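Local coordinates for oligopeptide-binding protein AppA (Bacillus subtilis, PDB 1XOC) that binds oligopeptides outside the cell membrane and hands them to an ABC permease that supports sporulation and genetic competence, at residues D101-T106 with V137-K142; F105-P110 with S121-L126; S54-T59 with V84-G89. All blocks are in the same frame, centred on the assembly; numbering follows the deposited sequence.

Contact 1 of 3, residues D101-T106 with V137-K142; sequences DDVVFT and VLFKLK. With ZN (zinc ion), chain Q.
Two valines of helix 100-108, Val103 and Val104, close on Val137 of strand 136-141, and between the valines the contact is methyl against methyl. CG2 of Val137 sits between the two helix residues, 3.8 Å from CG2 of Val104 and 4.1 Å from CG1 of Val103. CG1 of Val137 lies anti to the backbone N (chi1 173°), which puts CG2 beside the N and turns it to both helix valines.

Two residues further along the strand, on the same face, Phe139 reaches the helix by the far end of its ring: CZ comes within 4.0 Å of CG1 of Val103, side chains crossing at about a right angle. CG1 of Val137 lies over one face of that ring, offset toward the rim, and Tyr107 meets the ring edge-to-face.

In the next shell the helix is held by Asp102, whose carboxylate accepts from the backbone N of Thr99 and of Lys161. Its carbonyl O takes two donors from Thr106, the backbone N and OG1, on opposite faces of its plane; the OG1 bond is 2.8 Å. On the strand's other side Lys140 NZ binds a zinc ion at 2.3 Å. The axes of segments 101-106 and 137-141 pass 9.4 Å apart at closest approach, their directions 21° apart: a helix laid along one face of a five-stranded antiparallel sheet, in the solute-binding protein family 5 fold.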
ATOM      1  N   ASP A 101      19.927 -13.051  16.408  1.00 30.16           N
ATOM      2  CA  ASP A 101      18.925 -14.119  16.594  1.00 30.30           C
ATOM      3  C   ASP A 101      17.564 -13.641  16.092  1.00 29.08           C
ATOM      4  O   ASP A 101      16.772 -14.407  15.491  1.00 29.28           O
ATOM      5  CB  ASP A 101      18.787 -14.498  18.075  1.00 31.40           C
ATOM      6  CG  ASP A 101      19.887 -15.433  18.579  1.00 36.32           C
ATOM      7  OD1 ASP A 101      20.731 -15.925  17.797  1.00 38.28           O
ATOM      8  OD2 ASP A 101      19.881 -15.684  19.812  1.00 42.52           O
ATOM      9  N   ASP A 102      17.259 -12.394  16.398  1.00 29.10           N
ATOM     10  CA  ASP A 102      15.942 -11.820  16.056  1.00 28.83           C
ATOM     11  C   ASP A 102      15.783 -11.613  14.580  1.00 29.32           C
ATOM     12  O   ASP A 102      14.732 -11.789  13.994  1.00 29.65           O
ATOM     13  CB  ASP A 102      15.771 -10.516  16.802  1.00 28.76           C
ATOM     14  CG  ASP A 102      15.893 -10.714  18.296  1.00 30.55           C
ATOM     15  OD1 ASP A 102      15.167 -11.577  18.849  1.00 29.88           O
ATOM     16  OD2 ASP A 102      16.728 -10.083  18.948  1.00 29.55           O
ATOM     17  N   VAL A 103      16.856 -11.192  13.934  1.00 27.94           N
ATOM     18  CA  VAL A 103      16.829 -10.971  12.498  1.00 27.87           C
ATOM     19  C   VAL A 103      16.727 -12.299  11.752  1.00 28.35           C
ATOM     20  O   VAL A 103      15.965 -12.441  10.781  1.00 29.32           O
ATOM     21  CB  VAL A 103      18.109 -10.164  12.042  1.00 28.21           C
ATOM     22  CG1 VAL A 103      18.208 -10.016  10.521  1.00 30.66           C
ATOM     23  CG2 VAL A 103      18.172  -8.796  12.726  1.00 29.04           C
ATOM     24  N   VAL A 104      17.508 -13.280  12.178  1.00 27.78           N
ATOM     25  CA  VAL A 104      17.456 -14.609  11.585  1.00 28.40           C
ATOM     26  C   VAL A 104      16.050 -15.216  11.782  1.00 28.00           C
ATOM     27  O   VAL A 104      15.485 -15.779  10.853  1.00 29.76           O
ATOM     28  CB  VAL A 104      18.565 -15.558  12.140  1.00 28.64           C
ATOM     29  CG1 VAL A 104      18.353 -16.981  11.591  1.00 31.76           C
ATOM     30  CG2 VAL A 104      19.942 -15.007  11.798  1.00 30.71           C
ATOM     31  N   PHE A 105      15.514 -15.097  12.985  1.00 28.29           N
ATOM     32  CA  PHE A 105      14.171 -15.568  13.252  1.00 28.06           C
ATOM     33  C   PHE A 105      13.170 -14.942  12.298  1.00 28.96           C
ATOM     34  O   PHE A 105      12.418 -15.640  11.656  1.00 28.46           O
ATOM     35  CB  PHE A 105      13.792 -15.269  14.704  1.00 27.77           C
ATOM     36  CG  PHE A 105      12.323 -15.342  14.973  1.00 27.90           C
ATOM     37  CD1 PHE A 105      11.657 -16.524  14.840  1.00 28.91           C
ATOM     38  CD2 PHE A 105      11.620 -14.233  15.341  1.00 29.25           C
ATOM     39  CE1 PHE A 105      10.330 -16.584  15.076  1.00 29.13           C
ATOM     40  CE2 PHE A 105      10.285 -14.306  15.570  1.00 30.12           C
ATOM     41  CZ  PHE A 105       9.647 -15.475  15.434  1.00 30.01           C
ATOM     42  N   THR A 106      13.170 -13.620  12.215  1.00 29.15           N
ATOM     43  CA  THR A 106      12.130 -12.904  11.495  1.00 28.85           C
ATOM     44  C   THR A 106      12.168 -13.245  10.012  1.00 29.16           C
ATOM     45  O   THR A 106      11.141 -13.571   9.442  1.00 30.16           O
ATOM     46  CB  THR A 106      12.263 -11.397  11.686  1.00 29.38           C
ATOM     47  OG1 THR A 106      12.184 -11.075  13.085  1.00 29.43           O
ATOM     48  CG2 THR A 106      11.200 -10.660  10.945  1.00 30.52           C
ATOM     49  N   VAL A 137      24.607 -11.095  10.377  1.00 30.45           N
ATOM     50  CA  VAL A 137      23.791 -12.049   9.642  1.00 30.52           C
ATOM     51  C   VAL A 137      24.173 -12.082   8.170  1.00 30.33           C
ATOM     52  O   VAL A 137      24.467 -11.054   7.583  1.00 30.86           O
ATOM     53  CB  VAL A 137      22.301 -11.656   9.738  1.00 31.18           C
ATOM     54  CG1 VAL A 137      21.443 -12.508   8.867  1.00 34.29           C
ATOM     55  CG2 VAL A 137      21.828 -11.788  11.161  1.00 34.52           C
ATOM     56  N   LEU A 138      24.164 -13.268   7.575  1.00 29.58           N
ATOM     57  CA  LEU A 138      24.426 -13.420   6.135  1.00 28.77           C
ATOM     58  C   LEU A 138      23.141 -13.885   5.458  1.00 29.19           C
ATOM     59  O   LEU A 138      22.597 -14.923   5.806  1.00 28.82           O
ATOM     60  CB  LEU A 138      25.532 -14.443   5.862  1.00 29.27           C
ATOM     61  CG  LEU A 138      25.860 -14.651   4.383  1.00 29.65           C
ATOM     62  CD1 LEU A 138      26.653 -13.464   3.791  1.00 30.49           C
ATOM     63  CD2 LEU A 138      26.658 -15.937   4.218  1.00 29.82           C
ATOM     64  N   PHE A 139      22.672 -13.083   4.508  1.00 28.44           N
ATOM     65  CA  PHE A 139      21.575 -13.450   3.641  1.00 28.79           C
ATOM     66  C   PHE A 139      22.099 -14.036   2.363  1.00 28.84           C
ATOM     67  O   PHE A 139      22.980 -13.428   1.712  1.00 27.77           O
ATOM     68  CB  PHE A 139      20.744 -12.225   3.303  1.00 29.52           C
ATOM     69  CG  PHE A 139      20.038 -11.604   4.488  1.00 29.52           C
ATOM     70  CD1 PHE A 139      20.585 -10.552   5.172  1.00 30.05           C
ATOM     71  CD2 PHE A 139      18.804 -12.048   4.878  1.00 30.19           C
ATOM     72  CE1 PHE A 139      19.882  -9.960   6.252  1.00 30.42           C
ATOM     73  CE2 PHE A 139      18.119 -11.444   5.934  1.00 29.60           C
ATOM     74  CZ  PHE A 139      18.640 -10.416   6.609  1.00 30.08           C
ATOM     75  N   LYS A 140      21.594 -15.212   1.976  1.00 29.15           N
ATOM     76  CA  LYS A 140      21.994 -15.867   0.743  1.00 30.12           C
ATOM     77  C   LYS A 140      20.786 -16.014  -0.167  1.00 29.56           C
ATOM     78  O   LYS A 140      19.725 -16.445   0.284  1.00 29.98           O
ATOM     79  CB  LYS A 140      22.570 -17.244   1.035  1.00 30.85           C
ATOM     80  CG  LYS A 140      23.825 -17.161   1.924  1.00 34.86           C
ATOM     81  CD  LYS A 140      24.313 -18.499   2.447  1.00 36.75           C
ATOM     82  CE  LYS A 140      25.227 -19.187   1.486  1.00 41.63           C
ATOM     83  NZ  LYS A 140      25.744 -20.412   2.131  1.00 42.82           N
ATOM     84  N   LEU A 141      20.972 -15.661  -1.438  1.00 29.30           N
ATOM     85  CA  LEU A 141      19.884 -15.653  -2.398  1.00 28.75           C
ATOM     86  C   LEU A 141      20.005 -16.796  -3.407  1.00 29.50           C
ATOM     87  O   LEU A 141      21.100 -17.226  -3.760  1.00 30.17           O
ATOM     88  CB  LEU A 141      19.787 -14.325  -3.137  1.00 28.02           C
ATOM     89  CG  LEU A 141      19.250 -13.088  -2.400  1.00 27.76           C
ATOM     90  CD1 LEU A 141      20.174 -12.667  -1.261  1.00 29.88           C
ATOM     91  CD2 LEU A 141      19.060 -11.915  -3.402  1.00 28.30           C
ATOM     92  N   LYS A 142      18.841 -17.254  -3.875  1.00 30.16           N
ATOM     93  CA  LYS A 142      18.752 -18.313  -4.881  1.00 30.63           C
ATOM     94  C   LYS A 142      19.041 -17.771  -6.276  1.00 30.12           C
ATOM     95  O   LYS A 142      19.451 -18.514  -7.156  1.00 30.59           O
ATOM     96  CB  LYS A 142      17.340 -18.912  -4.916  1.00 31.53           C
ATOM     97  CG  LYS A 142      16.761 -19.457  -3.640  1.00 34.09           C
ATOM     98  CD  LYS A 142      15.300 -19.876  -3.897  1.00 33.08           C
ATOM     99  CE  LYS A 142      14.516 -20.174  -2.641  1.00 37.05           C
ATOM    100  NZ  LYS A 142      13.373 -21.111  -2.939  1.00 39.19           N
TER
HETATM  101 ZN    ZN Q 535      25.636 -22.518   3.059  1.00100.14          ZN

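Contact 2 of 3, residues F105-P110 with S121-L126; sequences FTYSVP and STYEML
Pro110 lies over the ring of Tyr123 in a CH-pi contact, the closest approach between segments 105-110 and 121-126. Its CG stands 3.6 Å from the ring centroid and 21° off the normal, shifted toward the CG and CD1 side of the ring, where CB of the proline also comes down, 3.6 Å from CD1. Thr122 places its CG2 over the opposite face, so the ring is sandwiched between an aliphatic ring and a methyl group.

The remaining contacts are apolar. Tyr107 approaches the edge of the Tyr123 ring near its plane, CD2 to CE2 at 3.9 Å, with the two side chains crossing at about a right angle. The same CD2 of Tyr107 is 4.3 Å from CD1 of Leu126. With CG of Tyr123 beside its backbone N (chi1 -50°), the ring turns one face to Pro110 and an edge to Tyr107.

Hydrogen bonds act around this cluster. Tyr123 OH pairs with OG1 of Thr156, giving the buried hydroxyl a partner, and a type I beta turn from Tyr123 to Leu126 is closed by Leu126 N to Tyr123 O at 2.9 Å. A leucine in place of Tyr123 has neither ring nor hydroxyl, which would probably open a gap beside Pro110 and Tyr107 and leave Thr156 OG1 without this partner.

The contact joins the C-terminal part of helix 100-108 and the 3-10 residues 109-110 to the loop leading into strand 126-133. Helix 147-155 packs alongside, with Leu153 against Tyr107 and Phe148 against Leu126, while strand 136-141 supplies Leu141 to Leu126.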
ATOM      1  N   PHE A 105      15.514 -15.097  12.985  1.00 28.29           N
ATOM      2  CA  PHE A 105      14.171 -15.568  13.252  1.00 28.06           C
ATOM      3  C   PHE A 105      13.170 -14.942  12.298  1.00 28.96           C
ATOM      4  O   PHE A 105      12.418 -15.640  11.656  1.00 28.46           O
ATOM      5  CB  PHE A 105      13.792 -15.269  14.704  1.00 27.77           C
ATOM      6  CG  PHE A 105      12.323 -15.342  14.973  1.00 27.90           C
ATOM      7  CD1 PHE A 105      11.657 -16.524  14.840  1.00 28.91           C
ATOM      8  CD2 PHE A 105      11.620 -14.233  15.341  1.00 29.25           C
ATOM      9  CE1 PHE A 105      10.330 -16.584  15.076  1.00 29.13           C
ATOM     10  CE2 PHE A 105      10.285 -14.306  15.570  1.00 30.12           C
ATOM     11  CZ  PHE A 105       9.647 -15.475  15.434  1.00 30.01           C
ATOM     12  N   THR A 106      13.170 -13.620  12.215  1.00 29.15           N
ATOM     13  CA  THR A 106      12.130 -12.904  11.495  1.00 28.85           C
ATOM     14  C   THR A 106      12.168 -13.245  10.012  1.00 29.16           C
ATOM     15  O   THR A 106      11.141 -13.571   9.442  1.00 30.16           O
ATOM     16  CB  THR A 106      12.263 -11.397  11.686  1.00 29.38           C
ATOM     17  OG1 THR A 106      12.184 -11.075  13.085  1.00 29.43           O
ATOM     18  CG2 THR A 106      11.200 -10.660  10.945  1.00 30.52           C
ATOM     19  N   TYR A 107      13.336 -13.203   9.394  1.00 29.53           N
ATOM     20  CA  TYR A 107      13.383 -13.451   7.959  1.00 29.17           C
ATOM     21  C   TYR A 107      13.261 -14.928   7.587  1.00 28.42           C
ATOM     22  O   TYR A 107      12.947 -15.243   6.422  1.00 28.45           O
ATOM     23  CB  TYR A 107      14.690 -12.935   7.385  1.00 28.36           C
ATOM     24  CG  TYR A 107      14.772 -11.447   7.137  1.00 26.98           C
ATOM     25  CD1 TYR A 107      15.053 -10.554   8.168  1.00 28.23           C
ATOM     26  CD2 TYR A 107      14.534 -10.928   5.872  1.00 28.66           C
ATOM     27  CE1 TYR A 107      15.138  -9.162   7.921  1.00 28.51           C
ATOM     28  CE2 TYR A 107      14.654  -9.541   5.623  1.00 29.81           C
ATOM     29  CZ  TYR A 107      14.936  -8.681   6.647  1.00 26.33           C
ATOM     30  OH  TYR A 107      14.991  -7.343   6.371  1.00 28.60           O
ATOM     31  N   SER A 108      13.451 -15.834   8.555  1.00 28.15           N
ATOM     32  CA  SER A 108      13.274 -17.267   8.328  1.00 28.69           C
ATOM     33  C   SER A 108      11.801 -17.690   8.299  1.00 28.63           C
ATOM     34  O   SER A 108      11.465 -18.711   7.696  1.00 30.02           O
ATOM     35  CB  SER A 108      14.007 -18.081   9.401  1.00 29.34           C
ATOM     36  OG  SER A 108      15.411 -17.925   9.209  1.00 32.42           O
ATOM     37  N   VAL A 109      10.944 -16.896   8.932  1.00 28.53           N
ATOM     38  CA  VAL A 109       9.499 -17.267   9.042  1.00 28.17           C
ATOM     39  C   VAL A 109       8.875 -17.458   7.647  1.00 28.66           C
ATOM     40  O   VAL A 109       8.271 -18.484   7.387  1.00 28.08           O
ATOM     41  CB  VAL A 109       8.714 -16.252   9.874  1.00 28.82           C
ATOM     42  CG1 VAL A 109       7.193 -16.453   9.701  1.00 30.14           C
ATOM     43  CG2 VAL A 109       9.088 -16.420  11.366  1.00 27.85           C
ATOM     44  N   PRO A 110       9.009 -16.470   6.738  1.00 29.51           N
ATOM     45  CA  PRO A 110       8.402 -16.671   5.391  1.00 29.89           C
ATOM     46  C   PRO A 110       9.077 -17.738   4.513  1.00 31.14           C
ATOM     47  O   PRO A 110       8.580 -18.044   3.432  1.00 31.34           O
ATOM     48  CB  PRO A 110       8.505 -15.302   4.735  1.00 29.91           C
ATOM     49  CG  PRO A 110       9.530 -14.570   5.506  1.00 31.88           C
ATOM     50  CD  PRO A 110       9.604 -15.126   6.883  1.00 29.23           C
ATOM     51  N   SER A 121       6.219 -13.064  -1.817  1.00 33.88           N
ATOM     52  CA  SER A 121       6.939 -12.428  -2.942  1.00 35.06           C
ATOM     53  C   SER A 121       8.192 -11.686  -2.486  1.00 34.43           C
ATOM     54  O   SER A 121       9.220 -11.687  -3.162  1.00 35.64           O
ATOM     55  CB  SER A 121       6.027 -11.416  -3.652  1.00 35.08           C
ATOM     56  OG  SER A 121       6.423 -11.291  -5.018  1.00 42.13           O
ATOM     57  N   THR A 122       8.097 -11.066  -1.328  1.00 33.72           N
ATOM     58  CA  THR A 122       9.176 -10.287  -0.779  1.00 33.20           C
ATOM     59  C   THR A 122      10.403 -11.116  -0.388  1.00 32.51           C
ATOM     60  O   THR A 122      11.537 -10.587  -0.321  1.00 31.81           O
ATOM     61  CB  THR A 122       8.632  -9.506   0.422  1.00 33.17           C
ATOM     62  OG1 THR A 122       7.498  -8.721  -0.014  1.00 34.63           O
ATOM     63  CG2 THR A 122       9.705  -8.589   1.022  1.00 34.89           C
ATOM     64  N   TYR A 123      10.199 -12.409  -0.116  1.00 31.84           N
ATOM     65  CA  TYR A 123      11.233 -13.291   0.440  1.00 31.65           C
ATOM     66  C   TYR A 123      11.582 -14.457  -0.461  1.00 32.33           C
ATOM     67  O   TYR A 123      12.515 -15.204  -0.158  1.00 32.77           O
ATOM     68  CB  TYR A 123      10.854 -13.801   1.862  1.00 32.30           C
ATOM     69  CG  TYR A 123      10.440 -12.663   2.771  1.00 30.43           C
ATOM     70  CD1 TYR A 123       9.099 -12.316   2.899  1.00 31.18           C
ATOM     71  CD2 TYR A 123      11.405 -11.831   3.401  1.00 30.97           C
ATOM     72  CE1 TYR A 123       8.696 -11.255   3.675  1.00 32.44           C
ATOM     73  CE2 TYR A 123      10.997 -10.736   4.176  1.00 30.29           C
ATOM     74  CZ  TYR A 123       9.630 -10.466   4.310  1.00 30.41           C
ATOM     75  OH  TYR A 123       9.227  -9.362   5.053  1.00 30.63           O
ATOM     76  N   GLU A 124      10.864 -14.632  -1.566  1.00 33.26           N
ATOM     77  CA  GLU A 124      11.076 -15.854  -2.345  1.00 33.97           C
ATOM     78  C   GLU A 124      12.444 -15.977  -3.030  1.00 33.43           C
ATOM     79  O   GLU A 124      12.824 -17.063  -3.482  1.00 33.29           O
ATOM     80  CB  GLU A 124       9.959 -16.100  -3.333  1.00 35.02           C
ATOM     81  CG  GLU A 124       9.706 -15.032  -4.296  1.00 37.32           C
ATOM     82  CD  GLU A 124       8.648 -15.462  -5.311  1.00 38.98           C
ATOM     83  OE1 GLU A 124       8.087 -16.566  -5.120  1.00 48.18           O
ATOM     84  OE2 GLU A 124       8.390 -14.740  -6.292  1.00 41.65           O
ATOM     85  N   MET A 125      13.157 -14.870  -3.129  1.00 32.28           N
ATOM     86  CA  MET A 125      14.514 -14.918  -3.642  1.00 32.23           C
ATOM     87  C   MET A 125      15.510 -15.463  -2.609  1.00 31.97           C
ATOM     88  O   MET A 125      16.622 -15.784  -2.993  1.00 31.16           O
ATOM     89  CB  MET A 125      14.977 -13.545  -4.142  1.00 31.56           C
ATOM     90  CG  MET A 125      15.377 -12.545  -3.063  1.00 30.97           C
ATOM     91  SD  MET A 125      13.967 -12.001  -2.069  1.00 30.86           S
ATOM     92  CE  MET A 125      13.136 -10.933  -3.197  1.00 32.67           C
ATOM     93  N   LEU A 126      15.127 -15.562  -1.335  1.00 32.74           N
ATOM     94  CA  LEU A 126      16.048 -16.015  -0.292  1.00 33.79           C
ATOM     95  C   LEU A 126      16.187 -17.515  -0.255  1.00 34.60           C
ATOM     96  O   LEU A 126      15.196 -18.252  -0.266  1.00 36.23           O
ATOM     97  CB  LEU A 126      15.595 -15.557   1.103  1.00 34.42           C
ATOM     98  CG  LEU A 126      15.850 -14.122   1.442  1.00 34.49           C
ATOM     99  CD1 LEU A 126      15.281 -13.815   2.835  1.00 36.98           C
ATOM    100  CD2 LEU A 126      17.370 -13.822   1.380  1.00 35.44           C
TER

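Contact 3 of 3, residues S54-T59 with V84-G89; sequences SFLTKT and VKIKKG
Leu56 holds CG beside its backbone N (chi1 -73°); CD1 continues the chain (chi2 172°), while CD2 branches off to one side and meets Val84, although the CB itself does not face that strand. Val84 answers with CG1, the branch anti to its own backbone N at chi1 173°, and the two side chains meet obliquely. The setting is an antiparallel five-stranded sheet in which strand 65-76 runs between strands 57-59 and 81-86. The two segments are therefore not paired as neighbouring strands, and they meet through side chains alone.

Leu56 stands in the loop just ahead of strand 57-59, and its backbone hydrogen-bonds to Ser68 and Ala70 of the intervening strand. These bonds fix the main chain from which the side chain reaches past that strand to its next neighbour. Its other companions are Leu153 of helix 147-155 and Val103 and Tyr107 of helix 100-108, so the leucine fills a place between sheet and helices. Ile86 also packs on Val103. Between Val84 and Ile86, Lys85 points away from Leu56 and forms a salt bridge with Glu136, the alternation expected of a strand with one buried and one exposed face. On the buried face the touch is light: CD2 of Leu56 lies 4.1 Å from CG1 of Val84 and 4.5 Å from CG1 of Ile86.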
ATOM      1  N   SER A  54      11.627  -1.709  14.384  1.00 28.52           N
ATOM      2  CA  SER A  54      12.773  -1.270  13.620  1.00 29.57           C
ATOM      3  C   SER A  54      12.982  -2.195  12.406  1.00 29.65           C
ATOM      4  O   SER A  54      12.536  -3.349  12.387  1.00 30.08           O
ATOM      5  CB  SER A  54      14.024  -1.273  14.474  1.00 29.89           C
ATOM      6  OG  SER A  54      13.896  -0.433  15.604  1.00 30.79           O
ATOM      7  N   PHE A  55      13.765  -1.652  11.465  1.00 29.12           N
ATOM      8  CA  PHE A  55      14.021  -2.231  10.149  1.00 28.38           C
ATOM      9  C   PHE A  55      15.502  -2.050   9.839  1.00 28.93           C
ATOM     10  O   PHE A  55      16.115  -1.050  10.214  1.00 29.41           O
ATOM     11  CB  PHE A  55      13.178  -1.490   9.097  1.00 29.22           C
ATOM     12  CG  PHE A  55      11.669  -1.504   9.427  1.00 28.47           C
ATOM     13  CD1 PHE A  55      10.774  -2.380   8.795  1.00 31.42           C
ATOM     14  CD2 PHE A  55      11.174  -0.617  10.359  1.00 29.70           C
ATOM     15  CE1 PHE A  55       9.413  -2.376   9.173  1.00 31.20           C
ATOM     16  CE2 PHE A  55       9.805  -0.647  10.714  1.00 28.57           C
ATOM     17  CZ  PHE A  55       8.982  -1.481  10.112  1.00 31.67           C
ATOM     18  N   LEU A  56      16.074  -3.008   9.121  1.00 28.81           N
ATOM     19  CA  LEU A  56      17.474  -2.942   8.807  1.00 29.00           C
ATOM     20  C   LEU A  56      17.808  -1.674   8.008  1.00 28.80           C
ATOM     21  O   LEU A  56      18.873  -1.052   8.183  1.00 29.31           O
ATOM     22  CB  LEU A  56      17.919  -4.193   8.033  1.00 29.73           C
ATOM     23  CG  LEU A  56      17.999  -5.429   8.936  1.00 28.51           C
ATOM     24  CD1 LEU A  56      18.239  -6.697   8.102  1.00 29.65           C
ATOM     25  CD2 LEU A  56      18.998  -5.286  10.080  1.00 29.31           C
ATOM     26  N   THR A  57      16.929  -1.292   7.087  1.00 27.15           N
ATOM     27  CA  THR A  57      17.098  -0.086   6.268  1.00 28.36           C
ATOM     28  C   THR A  57      15.835   0.741   6.290  1.00 28.39           C
ATOM     29  O   THR A  57      14.789   0.273   6.777  1.00 28.69           O
ATOM     30  CB  THR A  57      17.406  -0.406   4.804  1.00 28.78           C
ATOM     31  OG1 THR A  57      16.326  -1.210   4.290  1.00 29.03           O
ATOM     32  CG2 THR A  57      18.753  -1.125   4.651  1.00 29.54           C
ATOM     33  N   LYS A  58      15.875   1.922   5.717  1.00 30.20           N
ATOM     34  CA  LYS A  58      14.759   2.848   5.653  1.00 31.73           C
ATOM     35  C   LYS A  58      14.904   3.646   4.376  1.00 31.62           C
ATOM     36  O   LYS A  58      15.997   4.119   4.060  1.00 31.46           O
ATOM     37  CB  LYS A  58      14.810   3.782   6.866  1.00 33.30           C
ATOM     38  CG  LYS A  58      13.748   4.809   6.976  1.00 36.31           C
ATOM     39  CD  LYS A  58      14.040   5.744   8.181  1.00 38.12           C
ATOM     40  CE  LYS A  58      13.462   5.257   9.485  1.00 43.31           C
ATOM     41  NZ  LYS A  58      13.854   6.159  10.641  1.00 42.17           N
ATOM     42  N   THR A  59      13.825   3.789   3.623  1.00 31.58           N
ATOM     43  CA  THR A  59      13.841   4.568   2.400  1.00 31.35           C
ATOM     44  C   THR A  59      13.395   5.982   2.735  1.00 31.46           C
ATOM     45  O   THR A  59      12.320   6.191   3.345  1.00 31.27           O
ATOM     46  CB  THR A  59      13.012   3.909   1.278  1.00 31.79           C
ATOM     47  OG1 THR A  59      13.643   2.675   0.903  1.00 33.26           O
ATOM     48  CG2 THR A  59      12.879   4.774   0.077  1.00 31.95           C
ATOM     49  N   VAL A  84      25.334  -8.462   6.749  1.00 28.41           N
ATOM     50  CA  VAL A  84      24.724  -7.357   7.469  1.00 29.64           C
ATOM     51  C   VAL A  84      25.170  -7.343   8.908  1.00 30.58           C
ATOM     52  O   VAL A  84      25.030  -8.308   9.617  1.00 30.69           O
ATOM     53  CB  VAL A  84      23.201  -7.488   7.425  1.00 30.90           C
ATOM     54  CG1 VAL A  84      22.499  -6.410   8.331  1.00 32.78           C
ATOM     55  CG2 VAL A  84      22.698  -7.410   6.002  1.00 29.66           C
ATOM     56  N   LYS A  85      25.779  -6.237   9.318  1.00 30.90           N
ATOM     57  CA  LYS A  85      26.144  -6.024  10.706  1.00 31.67           C
ATOM     58  C   LYS A  85      25.085  -5.142  11.346  1.00 30.89           C
ATOM     59  O   LYS A  85      24.681  -4.148  10.770  1.00 31.30           O
ATOM     60  CB  LYS A  85      27.507  -5.352  10.776  1.00 32.21           C
ATOM     61  CG  LYS A  85      28.610  -6.260  10.257  1.00 35.22           C
ATOM     62  CD  LYS A  85      30.007  -5.615  10.256  1.00 36.30           C
ATOM     63  CE  LYS A  85      31.075  -6.522   9.526  1.00 39.67           C
ATOM     64  NZ  LYS A  85      30.688  -6.975   8.106  1.00 41.25           N
ATOM     65  N   ILE A  86      24.664  -5.507  12.547  1.00 30.56           N
ATOM     66  CA  ILE A  86      23.551  -4.889  13.255  1.00 31.37           C
ATOM     67  C   ILE A  86      24.114  -3.982  14.341  1.00 30.29           C
ATOM     68  O   ILE A  86      25.076  -4.352  15.005  1.00 29.16           O
ATOM     69  CB  ILE A  86      22.697  -6.020  13.905  1.00 31.75           C
ATOM     70  CG1 ILE A  86      22.140  -6.980  12.818  1.00 32.58           C
ATOM     71  CG2 ILE A  86      21.579  -5.471  14.760  1.00 32.30           C
ATOM     72  CD1 ILE A  86      21.562  -8.270  13.363  1.00 35.20           C
ATOM     73  N   LYS A  87      23.548  -2.797  14.499  1.00 30.18           N
ATOM     74  CA  LYS A  87      23.917  -1.916  15.625  1.00 30.97           C
ATOM     75  C   LYS A  87      23.762  -2.624  16.974  1.00 30.98           C
ATOM     76  O   LYS A  87      22.798  -3.370  17.190  1.00 30.41           O
ATOM     77  CB  LYS A  87      23.073  -0.633  15.584  1.00 31.35           C
ATOM     78  CG  LYS A  87      23.453   0.317  14.428  1.00 30.86           C
ATOM     79  CD  LYS A  87      22.515   1.489  14.390  1.00 33.16           C
ATOM     80  CE  LYS A  87      22.957   2.616  13.522  1.00 35.60           C
ATOM     81  NZ  LYS A  87      22.550   2.498  12.147  1.00 38.86           N
ATOM     82  N   LYS A  88      24.715  -2.375  17.873  1.00 31.44           N
ATOM     83  CA  LYS A  88      24.719  -2.949  19.209  1.00 32.10           C
ATOM     84  C   LYS A  88      24.003  -2.018  20.177  1.00 32.17           C
ATOM     85  O   LYS A  88      23.983  -0.791  19.987  1.00 32.70           O
ATOM     86  CB  LYS A  88      26.151  -3.159  19.683  1.00 32.97           C
ATOM     87  CG  LYS A  88      27.012  -3.990  18.760  1.00 34.07           C
ATOM     88  CD  LYS A  88      28.369  -4.236  19.411  1.00 35.05           C
ATOM     89  CE  LYS A  88      29.456  -4.643  18.400  1.00 39.86           C
ATOM     90  NZ  LYS A  88      29.234  -6.025  17.967  1.00 44.59           N
ATOM     91  N   GLY A  89      23.404  -2.600  21.210  1.00 31.76           N
ATOM     92  CA  GLY A  89      22.759  -1.820  22.262  1.00 31.85           C
ATOM     93  C   GLY A  89      21.342  -1.390  21.959  1.00 31.87           C
ATOM     94  O   GLY A  89      20.769  -0.550  22.667  1.00 32.99           O
TER

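How the contacts relate
All three contacts are largely buried, contact 3 wholly so, whereas Val104 and Pro110 keep some exposure. They surround one apolar layer between helix 100-108 and the five-stranded antiparallel sheet. Contacts 1 and 2 use successive parts of that helix, with centres about 8 Å apart; contact 3 adds the sheet strand next to 136-141, and Val84 N hydrogen-bonds to Val137 O. Their chemistry shifts with place. Contact 1 is aliphatic packing of helix on strand, contact 2 is aromatic where the helix gives way to loops, and contact 3 is a sparse aliphatic touch across an intervening strand. Phe139 of contact 1 packs on Leu56 of contact 3, while Lys85 and Lys140 lie on the sheet's other side.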